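Local coordinates for putative bacteriocin (Brevibacillus laterosporus, PDB 4OZK), which is a leaderless class IId bacteriocin with a defensin-like module, probably acting as a broad-spectrum antimicrobial peptide, at residues A31-M34 and N35-V39. Numbering follows the deposited sequence.
Sequences AICM and NGTQV
A 3:5 beta hairpin, built on a type I turn plus G1 bulge, brings Ala31 opposite Val39 and folds Asn35 and Thr37 back over Cys33, in the disulfide-stapled sheet of this defensin-like peptide. Ala31 and Val39 form an antiparallel hydrogen-bonded pair, with Ala31 N giving to Val39 O and Val39 N to Ala31 O, both at 2.9 Å. Nearer the bend, Cys33 N reaches Thr37 O at 2.7 Å in an almost straight bond. The type I turn from Cys33 to Gly36 reverses the chain; it is closed by Gly36 N donating to Cys33 O from above the carbonyl plane. Gly36, its last residue, takes up the bulge position with a positive phi of 108°.

Asn35 holds the return arm through an Asx turn. Its CG sits between its own backbone N and carbonyl carbon (chi1 76°), which turns OD1 forward to Thr37, from which it accepts two bonds. OG1 of Thr37 donates to OD1 of Asn35 at 2.7 Å, in the carboxamide plane on a lone pair, while Thr37 N approaches the same oxygen from 46° out of that plane. This pair lies against the cysteine: Cys33 CB is 3.1 Å from Asn35 OD1, and Cys33 SG is 3.4 Å from Thr37 OG1. Farther along, CG1 of Val39 meets Cys33 SG and its CG2 meets Ala31 CB, each at 3.8 Å.

Cys33 SG forms a disulfide with Cys4 SG, stapling the N-terminal segment to this hairpin. Strand 24-33 is central in the three-stranded antiparallel sheet, flanked by 38-48 and by 8-19, whose Ile8 and Trp11 touch Ala31.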
ATOM      1  N   ALA A  31      -2.049   5.835   0.223  1.00 14.88           N
ATOM      2  CA  ALA A  31      -3.047   6.878   0.436  1.00 18.77           C
ATOM      3  C   ALA A  31      -2.993   7.824  -0.756  1.00 20.13           C
ATOM      4  O   ALA A  31      -1.920   8.048  -1.331  1.00 18.39           O
ATOM      5  CB  ALA A  31      -2.805   7.629   1.745  1.00 22.63           C
ATOM      6  N   ILE A  32      -4.148   8.350  -1.156  1.00 20.25           N
ATOM      7  CA  ILE A  32      -4.188   9.392  -2.177  1.00 19.00           C
ATOM      8  C   ILE A  32      -4.203  10.746  -1.460  1.00 15.76           C
ATOM      9  O   ILE A  32      -4.996  10.954  -0.530  1.00 17.42           O
ATOM     10  CB  ILE A  32      -5.417   9.228  -3.105  1.00 17.49           C
ATOM     11  CG1 ILE A  32      -5.421   7.824  -3.743  1.00 17.02           C
ATOM     12  CG2 ILE A  32      -5.450  10.340  -4.179  1.00 18.58           C
ATOM     13  CD1 ILE A  32      -6.698   7.494  -4.553  1.00 17.84           C
ATOM     14  N   CYS A  33      -3.314  11.654  -1.860  1.00 18.71           N
ATOM     15  CA  CYS A  33      -3.232  12.969  -1.212  1.00 18.60           C
ATOM     16  C   CYS A  33      -4.139  13.986  -1.898  1.00 16.46           C
ATOM     17  O   CYS A  33      -4.448  13.840  -3.091  1.00 16.24           O
ATOM     18  CB  CYS A  33      -1.792  13.490  -1.198  1.00 16.08           C
ATOM     19  SG  CYS A  33      -0.636  12.470  -0.251  1.00 20.41           S
ATOM     20  N   MET A  34      -4.574  15.000  -1.146  1.00 21.15           N
ATOM     21  CA  MET A  34      -5.404  16.072  -1.701  1.00 26.38           C
ATOM     22  C   MET A  34      -4.756  16.698  -2.919  1.00 29.51           C
ATOM     23  O   MET A  34      -5.443  17.096  -3.866  1.00 35.35           O
ATOM     24  CB  MET A  34      -5.620  17.187  -0.678  1.00 29.77           C
ATOM     25  CG  MET A  34      -6.729  16.957   0.309  1.00 27.87           C
ATOM     26  SD  MET A  34      -7.469  18.549   0.736  1.00 40.08           S
ATOM     27  CE  MET A  34      -6.005  19.563   0.853  1.00 31.15           C
ATOM     28  N   ASN A  35      -3.427  16.784  -2.884  1.00 24.79           N
ATOM     29  CA  ASN A  35      -2.662  17.433  -3.951  1.00 27.19           C
ATOM     30  C   ASN A  35      -2.502  16.577  -5.216  1.00 26.16           C
ATOM     31  O   ASN A  35      -1.961  17.032  -6.223  1.00 30.81           O
ATOM     32  CB  ASN A  35      -1.300  17.909  -3.420  1.00 25.68           C
ATOM     33  CG  ASN A  35      -0.303  16.769  -3.230  1.00 28.17           C
ATOM     34  OD1 ASN A  35      -0.671  15.590  -3.214  1.00 31.43           O
ATOM     35  ND2 ASN A  35       0.976  17.124  -3.078  1.00 27.06           N
ATOM     36  N   GLY A  36      -2.966  15.332  -5.152  1.00 27.76           N
ATOM     37  CA  GLY A  36      -2.971  14.473  -6.322  1.00 27.02           C
ATOM     38  C   GLY A  36      -1.940  13.365  -6.254  1.00 26.72           C
ATOM     39  O   GLY A  36      -1.993  12.417  -7.045  1.00 28.52           O
ATOM     40  N   THR A  37      -1.002  13.479  -5.316  1.00 19.77           N
ATOM     41  CA  THR A  37       0.045  12.471  -5.170  1.00 24.72           C
ATOM     42  C   THR A  37      -0.457  11.236  -4.429  1.00 22.13           C
ATOM     43  O   THR A  37      -1.528  11.256  -3.821  1.00 28.26           O
ATOM     44  CB  THR A  37       1.287  13.030  -4.446  1.00 19.96           C
ATOM     45  OG1 THR A  37       0.934  13.411  -3.110  1.00 24.40           O
ATOM     46  CG2 THR A  37       1.827  14.236  -5.191  1.00 27.76           C
ATOM     47  N   GLN A  38       0.315  10.156  -4.509  1.00 15.45           N
ATOM     48  CA  GLN A  38       0.057   8.971  -3.712  1.00 22.06           C
ATOM     49  C   GLN A  38       1.232   8.747  -2.792  1.00 16.95           C
ATOM     50  O   GLN A  38       2.356   9.103  -3.124  1.00 22.86           O
ATOM     51  CB  GLN A  38      -0.125   7.748  -4.605  1.00 24.49           C
ATOM     52  CG  GLN A  38      -1.371   7.800  -5.469  1.00 23.72           C
ATOM     53  CD  GLN A  38      -1.668   6.458  -6.091  1.00 25.93           C
ATOM     54  OE1 GLN A  38      -0.992   5.473  -5.800  1.00 27.35           O
ATOM     55  NE2 GLN A  38      -2.688   6.404  -6.944  1.00 36.91           N
ATOM     56  N   VAL A  39       0.978   8.173  -1.625  1.00 18.43           N
ATOM     57  CA  VAL A  39       2.061   7.880  -0.700  1.00 17.25           C
ATOM     58  C   VAL A  39       1.934   6.428  -0.265  1.00 15.82           C
ATOM     59  O   VAL A  39       0.831   5.946   0.019  1.00 18.33           O
ATOM     60  CB  VAL A  39       2.093   8.865   0.506  1.00 12.45           C
ATOM     61  CG1 VAL A  39       2.448  10.271   0.031  1.00 16.76           C
ATOM     62  CG2 VAL A  39       0.755   8.899   1.209  1.00 12.49           C
TER